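Side-chain contacts in alpha-1,2-mannosyltransferase (Ktr4), putative (PDB 7BOP), which belongs to the glycolipid 2-alpha-mannosyltransferase family of GT-A fold proteins and holds guanosine-5'-diphosphate together with a manganese ion: residues 102-107 / 112-117; 172-177 / 190-195; 85-90 / 116-121. All coordinates share one frame; numbering follows the deposited sequence.

Contacts 1 and 3 lie on one face of the Rossmann-like sheet, and the helix of contact 2 packs on the other. Contacts 1 and 2 are buried and both reach the main sheet and GDP; contact 3 is partly buried and ends at the surface. Contacts 1 and 3 share helix 112-119 and form one layer, where M87 packs on W102 and F104, and T118 on F104. V193 of contact 2 touches T86 of contact 3 and W102 of contact 1, and F105 meets W173. The chemistry follows position: two aromatic rings in contact 1, a stacked polar pair beside the metal in contact 2, and methionine packing edged by a lysine-glutamate salt bridge in contact 3.

Contact 1 of 3, residues 102-107 / 112-117; sequences WIFFND and EEFKKR. With GDP (guanosine-5'-diphosphate), chain H.
F114 turns CG away from its own backbone N (chi1 -176°), while F104 sets CG opposite its carbonyl carbon, and the two rings are thereby brought together between strand 102-106 and helix 112-119. These elements are the first two of a beta-alpha-beta unit that strand 126-130, parallel to 102-106, completes in the Rossmann-like sheet of the GT-A fold. The pair is a T-shaped stack, with the planes at 88° and the centroids 5.5 Å apart. The edge of F114 points into one face of F104: CE1 of F114 is 3.9 Å from CG of F104, and its CZ lies 4.2 Å from CD1 of the same ring. Both residues are buried. L83 of helix 80-98 touches both rings, and F110 stacks on F114, so that the pair belongs to a larger apolar layer between the sheet and its helices.

At the end of the strand the side chains become polar and take hold of the guanine of GDP. N106 OD1, which also accepts a bond from the backbone N of K108, receives GDP N2 at 2.8 Å. D107 OD1 receives GDP N1 at 2.9 Å, with an angle of 151° at the hydrogen, and N2 at 3.3 Å. Both being acceptors, N106 OD1 and D107 OD1 make no bond with each other at 2.9 Å, and the exocyclic N2 of the base donates to both.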
loop_
_atom_site.group_PDB
_atom_site.type_symbol
_atom_site.label_atom_id
_atom_site.label_comp_id
_atom_site.label_asym_id
_atom_site.label_seq_id
_atom_site.Cartn_x
_atom_site.Cartn_y
_atom_site.Cartn_z
ATOM N N TRP A 102 16.300 -7.242 -1.112
ATOM C CA TRP A 102 15.107 -7.584 -0.342
ATOM C C TRP A 102 15.413 -7.461 1.146
ATOM O O TRP A 102 16.429 -8.002 1.624
ATOM C CB TRP A 102 14.658 -9.014 -0.607
ATOM C CG TRP A 102 14.104 -9.304 -1.946
ATOM C CD1 TRP A 102 14.810 -9.578 -3.087
ATOM C CD2 TRP A 102 12.719 -9.412 -2.294
ATOM N NE1 TRP A 102 13.949 -9.839 -4.119
ATOM C CE2 TRP A 102 12.658 -9.743 -3.663
ATOM C CE3 TRP A 102 11.524 -9.249 -1.584
ATOM C CZ2 TRP A 102 11.444 -9.916 -4.342
ATOM C CZ3 TRP A 102 10.316 -9.425 -2.255
ATOM C CH2 TRP A 102 10.286 -9.752 -3.620
ATOM N N ILE A 103 14.544 -6.757 1.877
ATOM C CA ILE A 103 14.625 -6.673 3.330
ATOM C C ILE A 103 13.326 -7.224 3.919
ATOM O O ILE A 103 12.237 -6.651 3.723
ATOM C CB ILE A 103 14.899 -5.236 3.816
ATOM C CG1 ILE A 103 16.090 -4.632 3.065
ATOM C CG2 ILE A 103 15.188 -5.220 5.308
ATOM C CD1 ILE A 103 16.402 -3.199 3.410
ATOM N N PHE A 104 13.450 -8.345 4.634
ATOM C CA PHE A 104 12.323 -9.006 5.277
ATOM C C PHE A 104 12.237 -8.616 6.747
ATOM O O PHE A 104 13.266 -8.509 7.433
ATOM C CB PHE A 104 12.454 -10.519 5.121
ATOM C CG PHE A 104 12.542 -10.959 3.691
ATOM C CD1 PHE A 104 11.409 -10.965 2.888
ATOM C CD2 PHE A 104 13.758 -11.347 3.133
ATOM C CE1 PHE A 104 11.479 -11.349 1.563
ATOM C CE2 PHE A 104 13.834 -11.742 1.805
ATOM C CZ PHE A 104 12.691 -11.751 1.016
ATOM N N PHE A 105 11.010 -8.380 7.213
ATOM C CA PHE A 105 10.728 -7.988 8.595
ATOM C C PHE A 105 9.779 -8.970 9.244
ATOM O O PHE A 105 8.877 -9.498 8.597
ATOM C CB PHE A 105 10.110 -6.595 8.641
ATOM C CG PHE A 105 11.038 -5.512 8.173
ATOM C CD1 PHE A 105 11.899 -4.888 9.072
ATOM C CD2 PHE A 105 11.057 -5.120 6.845
ATOM C CE1 PHE A 105 12.750 -3.884 8.647
ATOM C CE2 PHE A 105 11.917 -4.118 6.414
ATOM C CZ PHE A 105 12.759 -3.493 7.316
ATOM N N ASN A 106 9.976 -9.197 10.539
ATOM C CA ASN A 106 9.142 -10.114 11.299
ATOM C C ASN A 106 9.284 -9.766 12.783
ATOM O O ASN A 106 10.360 -9.376 13.233
ATOM C CB ASN A 106 9.558 -11.563 10.980
ATOM C CG ASN A 106 8.623 -12.612 11.567
ATOM O OD1 ASN A 106 7.669 -12.299 12.277
ATOM N ND2 ASN A 106 8.907 -13.876 11.271
ATOM N N ASP A 107 8.178 -9.821 13.518
ATOM C CA ASP A 107 8.203 -9.620 14.971
ATOM C C ASP A 107 8.981 -10.748 15.682
ATOM O O ASP A 107 9.563 -10.526 16.734
ATOM C CB ASP A 107 6.785 -9.490 15.547
ATOM C CG ASP A 107 5.915 -10.698 15.259
ATOM O OD1 ASP A 107 5.752 -11.051 14.075
ATOM O OD2 ASP A 107 5.381 -11.288 16.215
ATOM N N GLU A 112 16.226 -20.586 9.611
ATOM C CA GLU A 112 17.278 -20.819 8.624
ATOM C C GLU A 112 16.708 -21.289 7.285
ATOM O O GLU A 112 17.235 -20.923 6.239
ATOM C CB GLU A 112 18.329 -21.812 9.153
ATOM C CG GLU A 112 19.123 -21.284 10.341
ATOM C CD GLU A 112 19.865 -19.989 10.032
ATOM O OE1 GLU A 112 20.519 -19.916 8.970
ATOM O OE2 GLU A 112 19.784 -19.038 10.841
ATOM N N GLU A 113 15.637 -22.080 7.317
ATOM C CA GLU A 113 14.936 -22.491 6.093
ATOM C C GLU A 113 14.396 -21.262 5.313
ATOM O O GLU A 113 14.524 -21.196 4.092
ATOM C CB GLU A 113 13.786 -23.449 6.429
ATOM C CG GLU A 113 13.130 -24.139 5.227
ATOM C CD GLU A 113 11.753 -24.737 5.535
ATOM O OE1 GLU A 113 11.078 -25.194 4.590
ATOM O OE2 GLU A 113 11.323 -24.756 6.714
ATOM N N PHE A 114 13.801 -20.310 6.030
ATOM C CA PHE A 114 13.300 -19.065 5.426
ATOM C C PHE A 114 14.430 -18.314 4.714
ATOM O O PHE A 114 14.282 -17.901 3.563
ATOM C CB PHE A 114 12.656 -18.163 6.494
ATOM C CG PHE A 114 12.039 -16.900 5.936
ATOM C CD1 PHE A 114 12.822 -15.773 5.676
ATOM C CD2 PHE A 114 10.669 -16.833 5.681
ATOM C CE1 PHE A 114 12.253 -14.610 5.165
ATOM C CE2 PHE A 114 10.100 -15.676 5.166
ATOM C CZ PHE A 114 10.890 -14.568 4.911
ATOM N N LYS A 115 15.559 -18.152 5.399
ATOM C CA LYS A 115 16.697 -17.429 4.832
ATOM C C LYS A 115 17.255 -18.108 3.583
ATOM O O LYS A 115 17.551 -17.433 2.599
ATOM C CB LYS A 115 17.811 -17.252 5.864
ATOM C CG LYS A 115 17.425 -16.368 7.029
ATOM C CD LYS A 115 18.458 -16.430 8.136
ATOM C CE LYS A 115 17.972 -15.674 9.352
ATOM N NZ LYS A 115 19.001 -15.673 10.419
ATOM N N LYS A 116 17.388 -19.431 3.623
ATOM C CA LYS A 116 17.951 -20.182 2.496
ATOM C C LYS A 116 17.029 -20.144 1.273
ATOM O O LYS A 116 17.478 -19.892 0.157
ATOM C CB LYS A 116 18.233 -21.640 2.904
ATOM C CG LYS A 116 18.582 -22.587 1.756
ATOM C CD LYS A 116 18.870 -24.003 2.251
ATOM C CE LYS A 116 20.282 -24.148 2.808
ATOM N NZ LYS A 116 21.336 -24.009 1.760
ATOM N N ARG A 117 15.747 -20.413 1.496
ATOM C CA ARG A 117 14.770 -20.465 0.417
ATOM C C ARG A 117 14.576 -19.097 -0.262
ATOM O O ARG A 117 14.480 -19.030 -1.477
ATOM C CB ARG A 117 13.434 -20.992 0.937
ATOM C CG ARG A 117 13.457 -22.451 1.381
ATOM C CD ARG A 117 13.542 -23.408 0.217
ATOM N NE ARG A 117 12.581 -23.100 -0.842
ATOM C CZ ARG A 117 11.268 -23.322 -0.786
ATOM N NH1 ARG A 117 10.691 -23.856 0.295
ATOM N NH2 ARG A 117 10.516 -22.991 -1.829
HETATM P PB GDP H . -4.482 -8.881 4.519
HETATM O O1B GDP H . -5.409 -10.061 4.491
HETATM O O2B GDP H . -3.584 -8.752 3.276
HETATM O O3B GDP H . -5.102 -7.566 4.950
HETATM O O3A GDP H . -3.518 -9.282 5.766
HETATM P PA GDP H . -2.211 -10.240 5.690
HETATM O O1A GDP H . -2.401 -11.434 6.594
HETATM O O2A GDP H . -1.818 -10.412 4.205
HETATM O "O5'" GDP H . -1.203 -9.247 6.456
HETATM C "C5'" GDP H . -0.669 -8.091 5.809
HETATM C "C4'" GDP H . 0.852 -8.192 5.730
HETATM O "O4'" GDP H . 1.391 -8.219 7.055
HETATM C "C3'" GDP H . 1.366 -9.465 5.073
HETATM O "O3'" GDP H . 2.614 -9.146 4.436
HETATM C "C2'" GDP H . 1.547 -10.442 6.223
HETATM O "O2'" GDP H . 2.562 -11.410 5.954
HETATM C "C1'" GDP H . 1.936 -9.505 7.362
HETATM N N9 GDP H . 1.494 -9.847 8.736
HETATM C C8 GDP H . 0.243 -9.803 9.273
HETATM N N7 GDP H . 0.283 -10.137 10.585
HETATM C C5 GDP H . 1.568 -10.387 10.905
HETATM C C6 GDP H . 2.320 -10.788 12.113
HETATM O O6 GDP H . 1.703 -10.978 13.174
HETATM N N1 GDP H . 3.660 -10.935 12.031
HETATM C C2 GDP H . 4.336 -10.718 10.873
HETATM N N2 GDP H . 5.683 -10.880 10.823
HETATM N N3 GDP H . 3.704 -10.359 9.728
HETATM C C4 GDP H . 2.360 -10.179 9.691
#

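Contact 2 of 3, residues 172-177 / 190-195; sequences RWNSGM and YWRVEP. With MN (manganese (II) ion), chain G; GDP (guanosine-5'-diphosphate), chain H.
Beside the manganese site, helix 165-177 meets strand 189-192 through a single pair of buried side chains, N174 and R192. The amide of N174 lies over one face of the R192 guanidinium, the two planes only 11° apart, while the side chains as a whole cross at about a right angle. In this stack N174 CG is 3.4 Å from R192 NH1. The ND2 of N174 is also 3.4 Å from NH2 of R192, but both are donors and no hydrogen bond links them. The arginine gets there by an extended chain, CG lying opposite its backbone N (chi1 172°), and its bonds are made with other partners. NH1 forms a salt bridge with D316, and NH2 donates to OE1 of E194 at 3.1 Å, approaching nearly in line with the C-O bond, although OE1 lies somewhat out of the guanidinium plane (17°).

E194 and P195 come shortly after R192 in the chain, and E194 supplies a metal ligand at the position where many GT-A proteins carry a DXD motif. Its OE2 binds manganese at 2.0 Å, so the carboxylate is held at both oxygens, by R192 on one and by the metal on the other, which restricts its rotation. R192 thus acts as a second-shell residue, and its positive charge would be expected to balance part of the negative charge around the metal. The diphosphate adds two ligands, GDP O2B at 1.9 Å from manganese and GDP O2A at 2.0 Å, and two waters and H343 complete the set. One of these waters donates to P195 O at 2.7 Å. At the hydroxyl edge of the ribose, P195 CD rests 3.4 Å from GDP O3'.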
loop_
_atom_site.group_PDB
_atom_site.type_symbol
_atom_site.label_atom_id
_atom_site.label_comp_id
_atom_site.label_asym_id
_atom_site.label_seq_id
_atom_site.Cartn_x
_atom_site.Cartn_y
_atom_site.Cartn_z
ATOM N N ARG A 172 -0.660 -0.943 12.728
ATOM C CA ARG A 172 0.098 0.101 13.417
ATOM C C ARG A 172 1.551 0.157 12.924
ATOM O O ARG A 172 2.081 1.244 12.664
ATOM C CB ARG A 172 0.049 -0.129 14.924
ATOM C CG ARG A 172 0.854 0.865 15.736
ATOM C CD ARG A 172 0.604 0.677 17.214
ATOM N NE ARG A 172 1.332 1.686 17.971
ATOM C CZ ARG A 172 2.544 1.539 18.511
ATOM N NH1 ARG A 172 3.225 0.392 18.436
ATOM N NH2 ARG A 172 3.081 2.566 19.158
ATOM N N TRP A 173 2.164 -1.010 12.747
ATOM C CA TRP A 173 3.547 -1.080 12.268
ATOM C C TRP A 173 3.705 -0.477 10.867
ATOM O O TRP A 173 4.600 0.344 10.633
ATOM C CB TRP A 173 4.077 -2.508 12.283
ATOM C CG TRP A 173 5.554 -2.558 11.981
ATOM C CD1 TRP A 173 6.570 -2.284 12.848
ATOM C CD2 TRP A 173 6.170 -2.868 10.729
ATOM N NE1 TRP A 173 7.781 -2.406 12.219
ATOM C CE2 TRP A 173 7.571 -2.764 10.918
ATOM C CE3 TRP A 173 5.681 -3.217 9.464
ATOM C CZ2 TRP A 173 8.484 -3.017 9.898
ATOM C CZ3 TRP A 173 6.590 -3.468 8.445
ATOM C CH2 TRP A 173 7.985 -3.370 8.673
ATOM N N ASN A 174 2.823 -0.869 9.950
ATOM C CA ASN A 174 2.805 -0.276 8.605
ATOM C C ASN A 174 2.444 1.212 8.617
ATOM O O ASN A 174 2.945 1.961 7.787
ATOM C CB ASN A 174 1.860 -1.052 7.683
ATOM C CG ASN A 174 2.447 -2.377 7.230
ATOM O OD1 ASN A 174 3.599 -2.450 6.829
ATOM N ND2 ASN A 174 1.645 -3.422 7.272
ATOM N N SER A 175 1.593 1.637 9.556
ATOM C CA SER A 175 1.175 3.036 9.634
ATOM C C SER A 175 2.252 3.997 10.137
ATOM O O SER A 175 2.346 5.119 9.643
ATOM C CB SER A 175 -0.060 3.188 10.520
ATOM O OG SER A 175 -1.184 2.504 9.974
ATOM N N GLY A 176 3.021 3.581 11.138
ATOM C CA GLY A 176 3.941 4.494 11.821
ATOM C C GLY A 176 5.334 4.023 12.187
ATOM O O GLY A 176 6.147 4.843 12.619
ATOM N N MET A 177 5.619 2.730 12.036
ATOM C CA MET A 177 6.853 2.157 12.576
ATOM C C MET A 177 7.859 1.666 11.544
ATOM O O MET A 177 9.064 1.761 11.799
ATOM C CB MET A 177 6.525 1.018 13.543
ATOM C CG MET A 177 5.640 1.418 14.720
ATOM S SD MET A 177 6.357 2.751 15.699
ATOM C CE MET A 177 5.075 3.016 16.905
ATOM N N TYR A 190 10.967 2.583 -0.852
ATOM C CA TYR A 190 10.635 1.202 -0.581
ATOM C C TYR A 190 9.565 0.742 -1.555
ATOM O O TYR A 190 8.771 1.557 -2.052
ATOM C CB TYR A 190 10.161 1.032 0.868
ATOM C CG TYR A 190 8.771 1.597 1.125
ATOM C CD1 TYR A 190 8.587 2.957 1.334
ATOM C CD2 TYR A 190 7.645 0.766 1.147
ATOM C CE1 TYR A 190 7.322 3.485 1.553
ATOM C CE2 TYR A 190 6.372 1.286 1.376
ATOM C CZ TYR A 190 6.221 2.647 1.570
ATOM O OH TYR A 190 4.977 3.191 1.784
ATOM N N TRP A 191 9.571 -0.557 -1.822
ATOM C CA TRP A 191 8.497 -1.248 -2.550
ATOM C C TRP A 191 8.032 -2.340 -1.594
ATOM O O TRP A 191 8.739 -3.324 -1.364
ATOM C CB TRP A 191 9.017 -1.826 -3.872
ATOM C CG TRP A 191 8.011 -2.531 -4.763
ATOM C CD1 TRP A 191 6.809 -3.074 -4.401
ATOM C CD2 TRP A 191 8.155 -2.791 -6.164
ATOM N NE1 TRP A 191 6.194 -3.632 -5.479
ATOM C CE2 TRP A 191 6.989 -3.475 -6.582
ATOM C CE3 TRP A 191 9.143 -2.494 -7.112
ATOM C CZ2 TRP A 191 6.780 -3.869 -7.903
ATOM C CZ3 TRP A 191 8.942 -2.895 -8.433
ATOM C CH2 TRP A 191 7.761 -3.573 -8.816
ATOM N N ARG A 192 6.846 -2.145 -1.024
ATOM C CA ARG A 192 6.255 -3.105 -0.111
ATOM C C ARG A 192 5.637 -4.269 -0.880
ATOM O O ARG A 192 4.865 -4.066 -1.821
ATOM C CB ARG A 192 5.195 -2.431 0.768
ATOM C CG ARG A 192 4.392 -3.411 1.614
ATOM C CD ARG A 192 3.546 -2.674 2.628
ATOM N NE ARG A 192 2.446 -3.504 3.104
ATOM C CZ ARG A 192 1.397 -3.053 3.790
ATOM N NH1 ARG A 192 1.290 -1.763 4.110
ATOM N NH2 ARG A 192 0.442 -3.905 4.156
ATOM N N VAL A 193 5.954 -5.480 -0.432
ATOM C CA VAL A 193 5.501 -6.706 -1.044
ATOM C C VAL A 193 4.873 -7.591 0.031
ATOM O O VAL A 193 5.379 -7.660 1.157
ATOM C CB VAL A 193 6.699 -7.462 -1.673
ATOM C CG1 VAL A 193 6.236 -8.714 -2.394
ATOM C CG2 VAL A 193 7.463 -6.541 -2.613
ATOM N N GLU A 194 3.781 -8.269 -0.323
ATOM C CA GLU A 194 3.155 -9.262 0.537
ATOM C C GLU A 194 3.242 -10.641 -0.089
ATOM O O GLU A 194 3.285 -10.757 -1.310
ATOM C CB GLU A 194 1.672 -8.945 0.747
ATOM C CG GLU A 194 1.427 -7.760 1.657
ATOM C CD GLU A 194 0.028 -7.703 2.268
ATOM O OE1 GLU A 194 -0.193 -6.639 2.884
ATOM O OE2 GLU A 194 -0.827 -8.660 2.162
ATOM N N PRO A 195 3.206 -11.697 0.741
ATOM C CA PRO A 195 3.109 -13.047 0.188
ATOM C C PRO A 195 1.769 -13.297 -0.515
ATOM O O PRO A 195 0.790 -12.621 -0.229
ATOM C CB PRO A 195 3.250 -13.944 1.422
ATOM C CG PRO A 195 2.820 -13.102 2.560
ATOM C CD PRO A 195 3.205 -11.698 2.216
HETATM MN MN MN G . -2.332 -9.930 2.369
HETATM P PB GDP H . -4.482 -8.881 4.519
HETATM O O1B GDP H . -5.409 -10.061 4.491
HETATM O O2B GDP H . -3.584 -8.752 3.276
HETATM O O3B GDP H . -5.102 -7.566 4.950
HETATM O O3A GDP H . -3.518 -9.282 5.766
HETATM P PA GDP H . -2.211 -10.240 5.690
HETATM O O1A GDP H . -2.401 -11.434 6.594
HETATM O O2A GDP H . -1.818 -10.412 4.205
HETATM O "O5'" GDP H . -1.203 -9.247 6.456
HETATM C "C5'" GDP H . -0.669 -8.091 5.809
HETATM C "C4'" GDP H . 0.852 -8.192 5.730
HETATM O "O4'" GDP H . 1.391 -8.219 7.055
HETATM C "C3'" GDP H . 1.366 -9.465 5.073
HETATM O "O3'" GDP H . 2.614 -9.146 4.436
HETATM C "C2'" GDP H . 1.547 -10.442 6.223
HETATM O "O2'" GDP H . 2.562 -11.410 5.954
HETATM C "C1'" GDP H . 1.936 -9.505 7.362
HETATM N N9 GDP H . 1.494 -9.847 8.736
HETATM C C8 GDP H . 0.243 -9.803 9.273
HETATM N N7 GDP H . 0.283 -10.137 10.585
HETATM C C5 GDP H . 1.568 -10.387 10.905
HETATM C C6 GDP H . 2.320 -10.788 12.113
HETATM O O6 GDP H . 1.703 -10.978 13.174
HETATM N N1 GDP H . 3.660 -10.935 12.031
HETATM C C2 GDP H . 4.336 -10.718 10.873
HETATM N N2 GDP H . 5.683 -10.880 10.823
HETATM N N3 GDP H . 3.704 -10.359 9.728
HETATM C C4 GDP H . 2.360 -10.179 9.691
HETATM O O HOH W 1 -0.893 -11.705 1.742
HETATM O O HOH W 2 -3.811 -11.736 2.520
#

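Contact 3 of 3, residues 85-90 / 116-121; sequences STMKDL and KRTQAE
The carboxylate of E121 is the flat group that faces helix 80-98: K88 NZ comes to OE1 from its syn side, standing 28° out of the carboxylate plane. The salt bridge is uneven, with NZ of K88 3.1 Å from E121 OE1 and 3.4 Å from OE2, the second bond weak. K88 folds at its end (chi4 -65°) to bring NZ over, and its stem runs past the acid, CG of K88 lying 3.5 Å from E121 OE1.

Deeper between the segments, M87 packs on T118 and E121. Its thioether bends at chi3 (72°) and carries CE to within 3.3 Å of T118 O, a carbonyl already bonded to the backbone N of E121. The same methyl lies 4.0 Å from E121 CB, and SD of M87 is 4.0 Å from T118 CG2. OG1 of T118 is bonded to F114 O and to Y128 OH. M87 and T118 join helices 80-98 and 112-119 on the face of the Rossmann-like sheet that carries F104.

Apolar packing therefore carries the buried side of this contact, whereas the ion pair sits at its exposed border, where solvent would be expected to screen the attraction between K88 and E121.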
loop_
_atom_site.group_PDB
_atom_site.type_symbol
_atom_site.label_atom_id
_atom_site.label_comp_id
_atom_site.label_asym_id
_atom_site.label_seq_id
_atom_site.Cartn_x
_atom_site.Cartn_y
_atom_site.Cartn_z
ATOM N N SER A 85 6.446 -17.794 -4.110
ATOM C CA SER A 85 5.657 -17.565 -5.331
ATOM C C SER A 85 5.700 -16.094 -5.761
ATOM O O SER A 85 5.901 -15.778 -6.927
ATOM C CB SER A 85 4.198 -17.969 -5.121
ATOM O OG SER A 85 4.105 -19.357 -4.902
ATOM N N THR A 86 5.523 -15.208 -4.796
ATOM C CA THR A 86 5.565 -13.779 -5.051
ATOM C C THR A 86 6.935 -13.299 -5.534
ATOM O O THR A 86 7.024 -12.545 -6.497
ATOM C CB THR A 86 5.147 -13.007 -3.798
ATOM O OG1 THR A 86 3.787 -13.351 -3.490
ATOM C CG2 THR A 86 5.295 -11.499 -4.012
ATOM N N MET A 87 7.987 -13.741 -4.857
ATOM C CA MET A 87 9.360 -13.406 -5.244
ATOM C C MET A 87 9.650 -13.827 -6.682
ATOM O O MET A 87 10.235 -13.059 -7.440
ATOM C CB MET A 87 10.356 -14.073 -4.302
ATOM C CG MET A 87 10.404 -13.486 -2.909
ATOM S SD MET A 87 11.753 -14.188 -1.922
ATOM C CE MET A 87 13.173 -13.435 -2.704
ATOM N N LYS A 88 9.220 -15.035 -7.063
ATOM C CA LYS A 88 9.412 -15.525 -8.433
ATOM C C LYS A 88 8.801 -14.574 -9.461
ATOM O O LYS A 88 9.416 -14.285 -10.481
ATOM C CB LYS A 88 8.829 -16.928 -8.626
ATOM C CG LYS A 88 9.677 -18.036 -8.016
ATOM C CD LYS A 88 8.995 -19.392 -8.177
ATOM C CE LYS A 88 9.802 -20.513 -7.532
ATOM N NZ LYS A 88 11.113 -20.710 -8.212
ATOM N N ASP A 89 7.595 -14.088 -9.177
ATOM C CA ASP A 89 6.916 -13.159 -10.084
ATOM C C ASP A 89 7.635 -11.822 -10.151
ATOM O O ASP A 89 7.846 -11.282 -11.240
ATOM C CB ASP A 89 5.463 -12.911 -9.645
ATOM C CG ASP A 89 4.491 -14.010 -10.083
ATOM O OD1 ASP A 89 4.891 -15.028 -10.689
ATOM O OD2 ASP A 89 3.284 -13.816 -9.838
ATOM N N LEU A 90 7.981 -11.269 -8.992
ATOM C CA LEU A 90 8.601 -9.945 -8.962
ATOM C C LEU A 90 9.999 -9.974 -9.584
ATOM O O LEU A 90 10.377 -9.072 -10.348
ATOM C CB LEU A 90 8.613 -9.360 -7.546
ATOM C CG LEU A 90 9.021 -7.881 -7.441
ATOM C CD1 LEU A 90 8.383 -7.026 -8.526
ATOM C CD2 LEU A 90 8.665 -7.341 -6.072
ATOM N N LYS A 116 17.388 -19.431 3.623
ATOM C CA LYS A 116 17.951 -20.182 2.496
ATOM C C LYS A 116 17.029 -20.144 1.273
ATOM O O LYS A 116 17.478 -19.892 0.157
ATOM C CB LYS A 116 18.233 -21.640 2.904
ATOM C CG LYS A 116 18.582 -22.587 1.756
ATOM C CD LYS A 116 18.870 -24.003 2.251
ATOM C CE LYS A 116 20.282 -24.148 2.808
ATOM N NZ LYS A 116 21.336 -24.009 1.760
ATOM N N ARG A 117 15.747 -20.413 1.496
ATOM C CA ARG A 117 14.770 -20.465 0.417
ATOM C C ARG A 117 14.576 -19.097 -0.262
ATOM O O ARG A 117 14.480 -19.030 -1.477
ATOM C CB ARG A 117 13.434 -20.992 0.937
ATOM C CG ARG A 117 13.457 -22.451 1.381
ATOM C CD ARG A 117 13.542 -23.408 0.217
ATOM N NE ARG A 117 12.581 -23.100 -0.842
ATOM C CZ ARG A 117 11.268 -23.322 -0.786
ATOM N NH1 ARG A 117 10.691 -23.856 0.295
ATOM N NH2 ARG A 117 10.516 -22.991 -1.829
ATOM N N THR A 118 14.534 -18.022 0.525
ATOM C CA THR A 118 14.371 -16.667 -0.027
ATOM C C THR A 118 15.589 -16.195 -0.835
ATOM O O THR A 118 15.440 -15.723 -1.966
ATOM C CB THR A 118 14.015 -15.631 1.066
ATOM O OG1 THR A 118 14.959 -15.682 2.148
ATOM C CG2 THR A 118 12.615 -15.886 1.600
ATOM N N GLN A 119 16.791 -16.353 -0.282
ATOM C CA GLN A 119 18.022 -15.959 -0.989
ATOM C C GLN A 119 18.229 -16.759 -2.283
ATOM O O GLN A 119 18.784 -16.239 -3.244
ATOM C CB GLN A 119 19.248 -16.062 -0.054
ATOM C CG GLN A 119 20.568 -15.569 -0.638
ATOM C CD GLN A 119 20.575 -14.085 -0.985
ATOM O OE1 GLN A 119 20.814 -13.240 -0.129
ATOM N NE2 GLN A 119 20.345 -13.767 -2.259
ATOM N N ALA A 120 17.733 -17.997 -2.323
ATOM C CA ALA A 120 17.766 -18.827 -3.533
ATOM C C ALA A 120 16.937 -18.289 -4.714
ATOM O O ALA A 120 17.170 -18.679 -5.853
ATOM C CB ALA A 120 17.328 -20.253 -3.201
ATOM N N GLU A 121 15.984 -17.396 -4.452
ATOM C CA GLU A 121 15.115 -16.859 -5.496
ATOM C C GLU A 121 15.572 -15.530 -6.095
ATOM O O GLU A 121 14.867 -14.965 -6.934
ATOM C CB GLU A 121 13.697 -16.696 -4.936
ATOM C CG GLU A 121 13.041 -17.999 -4.508
ATOM C CD GLU A 121 12.897 -19.015 -5.628
ATOM O OE1 GLU A 121 12.877 -18.630 -6.816
ATOM O OE2 GLU A 121 12.782 -20.214 -5.324
#